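Long-range contacts in D-glycerate 3-kinase (Cryptococcus neoformans var. grubii serotype A, PDB 6CKG), which probably phosphorylates D-glycerate to 3-phosphoglycerate at the expense of ATP, as a kinase of the P-loop fold: residues A[47-56]-A[174-184]; A[115-126]-A[237-245]. One frame throughout, in Å; residues are numbered along the deposited sequence.

Contact 1 of 2, residues A[47-56]-A[174-184]. With EDO (1,2-ethanediol), chain D.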
loop_
_atom_site.group_PDB
_atom_site.type_symbol
_atom_site.label_atom_id
_atom_site.label_comp_id
_atom_site.label_asym_id
_atom_site.label_seq_id
_atom_site.Cartn_x
_atom_site.Cartn_y
_atom_site.Cartn_z
ATOM N N PRO A 47 15.177 -6.849 -10.630
ATOM C CA PRO A 47 14.502 -7.402 -9.446
ATOM C C PRO A 47 13.055 -7.748 -9.769
ATOM O O PRO A 47 12.396 -7.064 -10.555
ATOM C CB PRO A 47 14.565 -6.262 -8.420
ATOM C CG PRO A 47 15.521 -5.262 -8.967
ATOM C CD PRO A 47 15.597 -5.447 -10.436
ATOM N N LEU A 48 12.566 -8.817 -9.144
ATOM C CA LEU A 48 11.140 -9.106 -9.119
ATOM C C LEU A 48 10.457 -8.083 -8.228
ATOM O O LEU A 48 10.845 -7.923 -7.071
ATOM C CB LEU A 48 10.899 -10.517 -8.581
ATOM C CG LEU A 48 9.443 -10.943 -8.375
ATOM C CD1 LEU A 48 8.786 -11.236 -9.736
ATOM C CD2 LEU A 48 9.372 -12.180 -7.453
ATOM N N VAL A 49 9.449 -7.385 -8.749
ATOM C CA VAL A 49 8.691 -6.421 -7.950
ATOM C C VAL A 49 7.452 -7.126 -7.403
ATOM O O VAL A 49 6.552 -7.504 -8.160
ATOM C CB VAL A 49 8.286 -5.177 -8.753
ATOM C CG1 VAL A 49 7.540 -4.204 -7.839
ATOM C CG2 VAL A 49 9.502 -4.499 -9.373
ATOM N N VAL A 50 7.393 -7.266 -6.086
ATOM C CA VAL A 50 6.259 -7.865 -5.397
ATOM C C VAL A 50 5.440 -6.732 -4.788
ATOM O O VAL A 50 5.883 -6.091 -3.833
ATOM C CB VAL A 50 6.723 -8.845 -4.310
ATOM C CG1 VAL A 50 5.538 -9.529 -3.661
ATOM C CG2 VAL A 50 7.719 -9.876 -4.875
ATOM N N GLY A 51 4.240 -6.485 -5.321
ATOM C CA GLY A 51 3.302 -5.591 -4.647
ATOM C C GLY A 51 2.655 -6.279 -3.449
ATOM O O GLY A 51 2.370 -7.473 -3.469
ATOM N N VAL A 52 2.414 -5.506 -2.396
ATOM C CA VAL A 52 1.796 -6.029 -1.179
ATOM C C VAL A 52 0.732 -5.043 -0.721
ATOM O O VAL A 52 1.000 -3.841 -0.612
ATOM C CB VAL A 52 2.826 -6.261 -0.052
ATOM C CG1 VAL A 52 2.117 -6.724 1.229
ATOM C CG2 VAL A 52 3.886 -7.277 -0.486
ATOM N N GLN A 53 -0.484 -5.535 -0.479
ATOM C CA GLN A 53 -1.536 -4.673 0.052
ATOM C C GLN A 53 -2.253 -5.398 1.180
ATOM O O GLN A 53 -2.462 -6.615 1.130
ATOM C CB GLN A 53 -2.527 -4.227 -1.040
ATOM C CG GLN A 53 -3.628 -3.206 -0.565
ATOM C CD GLN A 53 -4.818 -3.868 0.124
ATOM O OE1 GLN A 53 -5.129 -5.030 -0.129
ATOM N NE2 GLN A 53 -5.483 -3.130 1.004
ATOM N N GLY A 54 -2.593 -4.644 2.214
ATOM C CA GLY A 54 -3.288 -5.167 3.361
ATOM C C GLY A 54 -3.749 -4.018 4.233
ATOM O O GLY A 54 -3.236 -2.896 4.148
ATOM N N PRO A 55 -4.730 -4.271 5.088
ATOM C CA PRO A 55 -5.376 -3.181 5.815
ATOM C C PRO A 55 -4.541 -2.681 6.981
ATOM O O PRO A 55 -3.584 -3.319 7.431
ATOM C CB PRO A 55 -6.672 -3.822 6.314
ATOM C CG PRO A 55 -6.312 -5.240 6.495
ATOM C CD PRO A 55 -5.363 -5.568 5.375
ATOM N N GLN A 56 -4.932 -1.496 7.451
ATOM C CA GLN A 56 -4.453 -0.930 8.704
ATOM C C GLN A 56 -4.734 -1.876 9.860
ATOM O O GLN A 56 -5.890 -2.048 10.262
ATOM C CB GLN A 56 -5.118 0.421 8.965
ATOM C CG GLN A 56 -4.367 1.590 8.395
ATOM C CD GLN A 56 -5.128 2.298 7.310
ATOM O OE1 GLN A 56 -5.909 1.689 6.575
ATOM N NE2 GLN A 56 -4.914 3.601 7.206
ATOM N N ILE A 174 19.892 -6.633 -6.616
ATOM C CA ILE A 174 18.703 -6.882 -5.810
ATOM C C ILE A 174 17.894 -7.985 -6.491
ATOM O O ILE A 174 17.620 -7.908 -7.696
ATOM C CB ILE A 174 17.850 -5.607 -5.644
ATOM C CG1 ILE A 174 18.598 -4.538 -4.834
ATOM C CG2 ILE A 174 16.510 -5.911 -4.988
ATOM C CD1 ILE A 174 18.934 -4.953 -3.413
ATOM N N ASP A 175 17.509 -9.004 -5.720
ATOM C CA ASP A 175 16.653 -10.063 -6.259
ATOM C C ASP A 175 15.189 -9.654 -6.288
ATOM O O ASP A 175 14.465 -9.979 -7.243
ATOM C CB ASP A 175 16.795 -11.337 -5.424
ATOM C CG ASP A 175 18.207 -11.897 -5.444
ATOM O OD1 ASP A 175 18.628 -12.436 -6.488
ATOM O OD2 ASP A 175 18.890 -11.796 -4.412
ATOM N N VAL A 176 14.721 -8.989 -5.232
ATOM C CA VAL A 176 13.292 -8.786 -5.004
ATOM C C VAL A 176 13.090 -7.397 -4.427
ATOM O O VAL A 176 13.805 -6.996 -3.505
ATOM C CB VAL A 176 12.718 -9.847 -4.043
ATOM C CG1 VAL A 176 11.257 -9.533 -3.684
ATOM C CG2 VAL A 176 12.852 -11.248 -4.643
ATOM N N VAL A 177 12.121 -6.665 -4.968
ATOM C CA VAL A 177 11.636 -5.420 -4.386
ATOM C C VAL A 177 10.255 -5.688 -3.811
ATOM O O VAL A 177 9.361 -6.162 -4.524
ATOM C CB VAL A 177 11.598 -4.282 -5.420
ATOM C CG1 VAL A 177 10.858 -3.037 -4.858
ATOM C CG2 VAL A 177 13.028 -3.903 -5.835
ATOM N N ILE A 178 10.095 -5.436 -2.515
ATOM C CA ILE A 178 8.784 -5.439 -1.879
ATOM C C ILE A 178 8.257 -4.006 -1.916
ATOM O O ILE A 178 8.891 -3.088 -1.375
ATOM C CB ILE A 178 8.862 -5.966 -0.438
ATOM C CG1 ILE A 178 9.525 -7.345 -0.385
ATOM C CG2 ILE A 178 7.463 -6.015 0.201
ATOM C CD1 ILE A 178 8.762 -8.410 -1.097
ATOM N N PHE A 179 7.114 -3.801 -2.568
ATOM C CA PHE A 179 6.486 -2.475 -2.666
ATOM C C PHE A 179 5.100 -2.572 -2.034
ATOM O O PHE A 179 4.166 -3.100 -2.648
ATOM C CB PHE A 179 6.420 -2.006 -4.118
ATOM C CG PHE A 179 5.672 -0.675 -4.317
ATOM C CD1 PHE A 179 5.620 0.279 -3.309
ATOM C CD2 PHE A 179 5.020 -0.408 -5.517
ATOM C CE1 PHE A 179 4.923 1.492 -3.494
ATOM C CE2 PHE A 179 4.334 0.795 -5.714
ATOM C CZ PHE A 179 4.300 1.750 -4.693
ATOM N N GLU A 180 4.968 -2.090 -0.800
ATOM C CA GLU A 180 3.785 -2.337 0.009
ATOM C C GLU A 180 3.045 -1.043 0.323
ATOM O O GLU A 180 3.618 0.052 0.312
ATOM C CB GLU A 180 4.154 -3.028 1.317
ATOM C CG GLU A 180 5.172 -2.276 2.122
ATOM C CD GLU A 180 4.680 -1.978 3.513
ATOM O OE1 GLU A 180 3.443 -1.934 3.705
ATOM O OE2 GLU A 180 5.528 -1.787 4.410
ATOM N N GLY A 181 1.761 -1.181 0.630
ATOM C CA GLY A 181 0.955 -0.012 0.921
ATOM C C GLY A 181 -0.497 -0.340 1.165
ATOM O O GLY A 181 -1.020 -1.292 0.584
ATOM N N TRP A 182 -1.162 0.453 2.017
ATOM C CA TRP A 182 -2.550 0.167 2.368
ATOM C C TRP A 182 -3.467 0.208 1.145
ATOM O O TRP A 182 -4.508 -0.445 1.130
ATOM C CB TRP A 182 -3.027 1.155 3.438
ATOM C CG TRP A 182 -3.283 2.541 2.903
ATOM C CD1 TRP A 182 -2.372 3.547 2.770
ATOM C CD2 TRP A 182 -4.535 3.065 2.420
ATOM N NE1 TRP A 182 -2.975 4.672 2.245
ATOM C CE2 TRP A 182 -4.301 4.396 2.016
ATOM C CE3 TRP A 182 -5.827 2.535 2.298
ATOM C CZ2 TRP A 182 -5.310 5.214 1.501
ATOM C CZ3 TRP A 182 -6.835 3.343 1.783
ATOM C CH2 TRP A 182 -6.570 4.671 1.385
ATOM N N MET A 183 -3.102 0.969 0.117
ATOM C CA MET A 183 -3.908 1.085 -1.087
ATOM C C MET A 183 -3.155 0.633 -2.332
ATOM O O MET A 183 -3.549 0.992 -3.446
ATOM C CB MET A 183 -4.409 2.531 -1.265
ATOM C CG MET A 183 -3.293 3.595 -1.239
ATOM S SD MET A 183 -3.743 5.274 -1.815
ATOM C CE MET A 183 -3.545 5.070 -3.585
ATOM N N ASN A 184 -2.064 -0.123 -2.181
ATOM C CA ASN A 184 -1.307 -0.517 -3.359
ATOM C C ASN A 184 -2.186 -1.365 -4.274
ATOM O O ASN A 184 -2.888 -2.273 -3.820
ATOM C CB ASN A 184 -0.024 -1.273 -2.958
ATOM C CG ASN A 184 1.139 -0.332 -2.712
ATOM O OD1 ASN A 184 0.935 0.847 -2.404
ATOM N ND2 ASN A 184 2.368 -0.839 -2.850
HETATM C C1 EDO D . 0.140 -5.527 5.447
HETATM O O1 EDO D . -1.055 -5.103 6.110
HETATM C C2 EDO D . 1.047 -4.333 5.161
HETATM O O2 EDO D . 0.796 -3.820 3.846
#
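Val50 keeps CG1 anti to the backbone N (chi1 -176°), which leaves CG2 next to that nitrogen and 3.7 Å from Val176 CG1. Ile178 CD1 comes to 3.8 Å from Val50 CB. Its other branch, CG2, meets Val52 CG2 at 3.9 Å. A bend at chi2 of Gln53 (-82°) turns its amide toward segment 174-184, where NE2 donates to Trp182 O at 2.9 Å. That oxygen lies in the amide plane, but the donor sits above the carbonyl plane. Gln53 OE1 is held by Gln250. Six backbone hydrogen bonds join the two parallel segments, from Leu48 N to Asp175 O through Gly181 N to Val52 O. Strands 48-53 and 176-180 are adjacent inner strands of a P-loop kinase sheet. Strand 48-53 runs into the P-loop, which begins at Gly54, and strand 176-180 probably corresponds to the Walker B strand. Beyond it, residues 181-184 form a type I turn. Asn184 ND2 lies over the centre of the Phe179 ring and bonds weakly to Phe179 O. Glu180 is the polar residue of the Val52 face. Its OE2 is bonded to Ser83, and OE1 accepts from O2 of a 1,2-ethanediol molecule at 3.3 Å, beside Gly54.

Contact 2 of 2, residues A[115-126]-A[237-245]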
loop_
_atom_site.group_PDB
_atom_site.type_symbol
_atom_site.label_atom_id
_atom_site.label_comp_id
_atom_site.label_asym_id
_atom_site.label_seq_id
_atom_site.Cartn_x
_atom_site.Cartn_y
_atom_site.Cartn_z
ATOM N N THR A 115 -2.192 12.277 -2.203
ATOM C CA THR A 115 -1.299 12.772 -1.163
ATOM C C THR A 115 0.091 12.127 -1.215
ATOM O O THR A 115 0.868 12.288 -0.275
ATOM C CB THR A 115 -1.926 12.550 0.219
ATOM O OG1 THR A 115 -2.017 11.145 0.494
ATOM C CG2 THR A 115 -3.351 13.203 0.312
ATOM N N HIS A 116 0.415 11.412 -2.292
ATOM C CA HIS A 116 1.723 10.796 -2.480
ATOM C C HIS A 116 2.467 11.503 -3.598
ATOM O O HIS A 116 1.862 12.070 -4.514
ATOM C CB HIS A 116 1.599 9.288 -2.799
ATOM C CG HIS A 116 0.830 8.533 -1.766
ATOM N ND1 HIS A 116 -0.517 8.265 -1.896
ATOM C CD2 HIS A 116 1.199 8.042 -0.558
ATOM C CE1 HIS A 116 -0.942 7.629 -0.818
ATOM N NE2 HIS A 116 0.075 7.488 0.013
ATOM N N ASP A 117 3.796 11.481 -3.498
ATOM C CA ASP A 117 4.668 12.131 -4.473
ATOM C C ASP A 117 4.895 11.125 -5.593
ATOM O O ASP A 117 5.779 10.268 -5.520
ATOM C CB ASP A 117 5.965 12.552 -3.802
ATOM C CG ASP A 117 6.869 13.356 -4.698
ATOM O OD1 ASP A 117 6.822 13.205 -5.936
ATOM O OD2 ASP A 117 7.653 14.140 -4.136
ATOM N N LEU A 118 4.091 11.227 -6.641
ATOM C CA LEU A 118 4.148 10.217 -7.694
ATOM C C LEU A 118 5.425 10.305 -8.533
ATOM O O LEU A 118 5.958 9.253 -8.910
ATOM C CB LEU A 118 2.900 10.297 -8.586
ATOM C CG LEU A 118 1.624 9.822 -7.880
ATOM C CD1 LEU A 118 0.389 10.121 -8.737
ATOM C CD2 LEU A 118 1.713 8.337 -7.589
ATOM N N PRO A 119 5.954 11.498 -8.861
ATOM C CA PRO A 119 7.284 11.529 -9.508
ATOM C C PRO A 119 8.353 10.785 -8.724
ATOM O O PRO A 119 9.159 10.062 -9.325
ATOM C CB PRO A 119 7.591 13.027 -9.611
ATOM C CG PRO A 119 6.219 13.653 -9.758
ATOM C CD PRO A 119 5.332 12.841 -8.854
ATOM N N LEU A 120 8.366 10.924 -7.392
ATOM C CA LEU A 120 9.392 10.267 -6.584
ATOM C C LEU A 120 9.178 8.757 -6.541
ATOM O O LEU A 120 10.140 7.987 -6.636
ATOM C CB LEU A 120 9.404 10.847 -5.165
ATOM C CG LEU A 120 10.521 10.370 -4.234
ATOM C CD1 LEU A 120 11.891 10.680 -4.829
ATOM C CD2 LEU A 120 10.399 10.990 -2.842
ATOM N N LEU A 121 7.931 8.322 -6.365
ATOM C CA LEU A 121 7.602 6.901 -6.452
ATOM C C LEU A 121 8.069 6.301 -7.769
ATOM O O LEU A 121 8.717 5.249 -7.792
ATOM C CB LEU A 121 6.094 6.713 -6.294
ATOM C CG LEU A 121 5.610 6.669 -4.853
ATOM C CD1 LEU A 121 4.113 6.992 -4.769
ATOM C CD2 LEU A 121 5.914 5.280 -4.295
ATOM N N GLU A 122 7.739 6.955 -8.883
ATOM C CA GLU A 122 8.134 6.433 -10.183
ATOM C C GLU A 122 9.647 6.447 -10.344
ATOM O O GLU A 122 10.225 5.470 -10.834
ATOM C CB GLU A 122 7.467 7.226 -11.304
ATOM C CG GLU A 122 5.968 7.062 -11.332
ATOM C CD GLU A 122 5.331 7.740 -12.523
ATOM O OE1 GLU A 122 5.990 7.827 -13.584
ATOM O OE2 GLU A 122 4.175 8.195 -12.389
ATOM N N GLN A 123 10.305 7.537 -9.929
ATOM C CA GLN A 123 11.761 7.599 -10.014
ATOM C C GLN A 123 12.407 6.477 -9.203
ATOM O O GLN A 123 13.341 5.818 -9.671
ATOM C CB GLN A 123 12.275 8.978 -9.548
ATOM C CG GLN A 123 13.805 9.122 -9.588
ATOM C CD GLN A 123 14.323 10.459 -9.024
ATOM O OE1 GLN A 123 13.794 10.990 -8.046
ATOM N NE2 GLN A 123 15.365 10.998 -9.651
ATOM N N CYS A 124 11.927 6.246 -7.978
ATOM C CA CYS A 124 12.576 5.248 -7.131
ATOM C C CYS A 124 12.332 3.839 -7.645
ATOM O O CYS A 124 13.246 3.009 -7.654
ATOM C CB CYS A 124 12.094 5.386 -5.690
ATOM S SG CYS A 124 12.852 6.861 -4.897
ATOM N N LEU A 125 11.115 3.549 -8.101
ATOM C CA LEU A 125 10.850 2.206 -8.600
ATOM C C LEU A 125 11.624 1.939 -9.883
ATOM O O LEU A 125 12.160 0.844 -10.070
ATOM C CB LEU A 125 9.346 2.009 -8.798
ATOM C CG LEU A 125 8.872 0.554 -8.943
ATOM C CD1 LEU A 125 9.710 -0.410 -8.091
ATOM C CD2 LEU A 125 7.415 0.474 -8.532
ATOM N N ALA A 126 11.724 2.931 -10.769
ATOM C CA ALA A 126 12.534 2.737 -11.969
ATOM C C ALA A 126 14.008 2.558 -11.616
ATOM O O ALA A 126 14.709 1.736 -12.225
ATOM C CB ALA A 126 12.346 3.904 -12.935
ATOM N N GLN A 237 -3.923 8.469 -11.605
ATOM C CA GLN A 237 -2.510 8.804 -11.788
ATOM C C GLN A 237 -1.556 7.734 -11.260
ATOM O O GLN A 237 -0.351 7.826 -11.534
ATOM C CB GLN A 237 -2.163 10.145 -11.110
ATOM C CG GLN A 237 -3.034 11.319 -11.566
ATOM C CD GLN A 237 -3.252 11.316 -13.067
ATOM O OE1 GLN A 237 -4.362 11.073 -13.546
ATOM N NE2 GLN A 237 -2.188 11.576 -13.822
ATOM N N TYR A 238 -2.041 6.738 -10.518
ATOM C CA TYR A 238 -1.156 5.697 -9.984
ATOM C C TYR A 238 -0.976 4.514 -10.929
ATOM O O TYR A 238 -0.178 3.619 -10.628
ATOM C CB TYR A 238 -1.678 5.160 -8.640
ATOM C CG TYR A 238 -1.605 6.146 -7.491
ATOM C CD1 TYR A 238 -2.348 7.325 -7.514
ATOM C CD2 TYR A 238 -0.821 5.882 -6.372
ATOM C CE1 TYR A 238 -2.287 8.236 -6.468
ATOM C CE2 TYR A 238 -0.754 6.781 -5.310
ATOM C CZ TYR A 238 -1.495 7.961 -5.368
ATOM O OH TYR A 238 -1.461 8.864 -4.328
ATOM N N GLU A 239 -1.685 4.486 -12.054
ATOM C CA GLU A 239 -1.697 3.282 -12.877
ATOM C C GLU A 239 -0.333 3.003 -13.510
ATOM O O GLU A 239 0.042 1.836 -13.666
ATOM C CB GLU A 239 -2.814 3.386 -13.924
ATOM C CG GLU A 239 -4.186 3.026 -13.310
ATOM C CD GLU A 239 -5.377 3.275 -14.233
ATOM O OE1 GLU A 239 -5.546 4.417 -14.717
ATOM O OE2 GLU A 239 -6.157 2.322 -14.456
ATOM N N VAL A 240 0.429 4.039 -13.864
ATOM C CA VAL A 240 1.793 3.819 -14.359
ATOM C C VAL A 240 2.646 3.126 -13.298
ATOM O O VAL A 240 3.452 2.232 -13.599
ATOM C CB VAL A 240 2.413 5.161 -14.799
ATOM C CG1 VAL A 240 3.913 5.025 -15.013
ATOM C CG2 VAL A 240 1.736 5.661 -16.067
ATOM N N LEU A 241 2.465 3.519 -12.035
ATOM C CA LEU A 241 3.177 2.909 -10.917
ATOM C C LEU A 241 2.747 1.463 -10.711
ATOM O O LEU A 241 3.588 0.568 -10.527
ATOM C CB LEU A 241 2.907 3.718 -9.651
ATOM C CG LEU A 241 3.961 4.177 -8.661
ATOM C CD1 LEU A 241 3.375 4.100 -7.245
ATOM C CD2 LEU A 241 5.277 3.402 -8.780
ATOM N N TRP A 242 1.434 1.216 -10.696
ATOM C CA TRP A 242 0.944 -0.153 -10.524
ATOM C C TRP A 242 1.489 -1.079 -11.598
ATOM O O TRP A 242 1.781 -2.260 -11.334
ATOM C CB TRP A 242 -0.580 -0.194 -10.555
ATOM C CG TRP A 242 -1.339 0.557 -9.482
ATOM C CD1 TRP A 242 -2.680 0.888 -9.536
ATOM C CD2 TRP A 242 -0.867 1.042 -8.204
ATOM N NE1 TRP A 242 -3.059 1.546 -8.390
ATOM C CE2 TRP A 242 -1.974 1.672 -7.564
ATOM C CE3 TRP A 242 0.370 1.021 -7.542
ATOM C CZ2 TRP A 242 -1.882 2.242 -6.302
ATOM C CZ3 TRP A 242 0.461 1.612 -6.288
ATOM C CH2 TRP A 242 -0.658 2.224 -5.686
ATOM N N ASP A 243 1.622 -0.569 -12.824
ATOM C CA ASP A 243 2.050 -1.407 -13.941
ATOM C C ASP A 243 3.502 -1.862 -13.830
ATOM O O ASP A 243 3.926 -2.697 -14.631
ATOM C CB ASP A 243 1.847 -0.665 -15.270
ATOM C CG ASP A 243 0.374 -0.611 -15.701
ATOM O OD1 ASP A 243 -0.465 -1.363 -15.145
ATOM O OD2 ASP A 243 0.050 0.194 -16.599
ATOM N N GLN A 244 4.276 -1.308 -12.900
ATOM C CA GLN A 244 5.641 -1.741 -12.645
ATOM C C GLN A 244 5.707 -2.969 -11.747
ATOM O O GLN A 244 6.783 -3.560 -11.606
ATOM C CB GLN A 244 6.420 -0.585 -12.022
ATOM C CG GLN A 244 6.603 0.603 -12.965
ATOM C CD GLN A 244 7.847 0.445 -13.816
ATOM O OE1 GLN A 244 7.923 -0.446 -14.661
ATOM N NE2 GLN A 244 8.855 1.284 -13.563
ATOM N N ILE A 245 4.581 -3.383 -11.180
ATOM C CA ILE A 245 4.522 -4.518 -10.262
ATOM C C ILE A 245 4.383 -5.821 -11.047
ATOM O O ILE A 245 3.534 -5.942 -11.942
ATOM C CB ILE A 245 3.354 -4.336 -9.281
ATOM C CG1 ILE A 245 3.575 -3.058 -8.451
ATOM C CG2 ILE A 245 3.159 -5.572 -8.424
ATOM C CD1 ILE A 245 2.425 -2.718 -7.484
HETATM O O HOH W 1 -0.573 11.410 -5.470
HETATM O O HOH W 2 8.668 3.668 -12.221
HETATM O O HOH W 3 1.899 6.414 -11.568
HETATM O O HOH W 4 1.613 9.791 -12.774
#
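Helix 118-129 and the short helix 239-242 lie side by side and advance in the same sense, from Leu118 beside Tyr238 to Leu125 beside Gln244, with Glu122 CA and Leu241 CA 6.1 Å apart between them. Leu118 spreads its two methyls over segment 237-245. CD2 sits over the centre of the Tyr238 ring, 3.7 Å from the centroid and 12° off the normal, a CH-pi contact. CD1 touches Gln237 CB at 3.5 Å. Tyr238 OH and His116 ND1 share a hydrogen bond of 2.7 Å, in which either may be the donor. Each atom lies near the plane of the other's ring, and the rings are nearly perpendicular (87°). Gly114 N and a water that also bonds to His116 O complete the grip on the hydroxyl, and three partners thus fix this buried oxygen. Leu241 is the apolar wedge. With chi1 at -133°, away from a staggered position, its two methyls reach Leu121 and Leu125: CD1 meets Leu121 CD1 at 3.9 Å, and CD2 meets Leu125 CD2 at 3.6 Å. Leu125 CD2 also lies against Gln244 CB. Waters bridge the polar groups on the Glu122 side. Two donate to both Glu122 OE2 and Gln237 O, and one of them accepts from Leu241 N. A further water links Glu122 O to Gln244 NE2. Asp117 is the N-cap: its OD1 accepts from Leu120 N at 3.1 Å, and OD2 makes a salt bridge to Arg163. Leu121, Leu125 and Leu241 pack on Phe179 of strand 176-180, Cys124 touches strand 146-153, and Thr115 reaches helix 91-100.

From the N terminus the chain passes 47-56, then 115-126, then 174-184, then 237-245. The two contacts therefore cross. Contact 1 closes a loop when strand 176-180 comes in beside strand 48-53, with helix 118-129 inside that loop. Contact 2 closes a second loop when residues 237-245 return to that helix, with strand 176-180 inside it. The chain then enters strand 247-253, which lies on the other side of strand 48-53 from strand 176-180. The contacts touch at several points, among them Phe179 CZ to Leu241 CD1 at 3.6 Å. Together they tie these two inner strands, 48-53 and 176-180, to the helical layer on the Phe179 face.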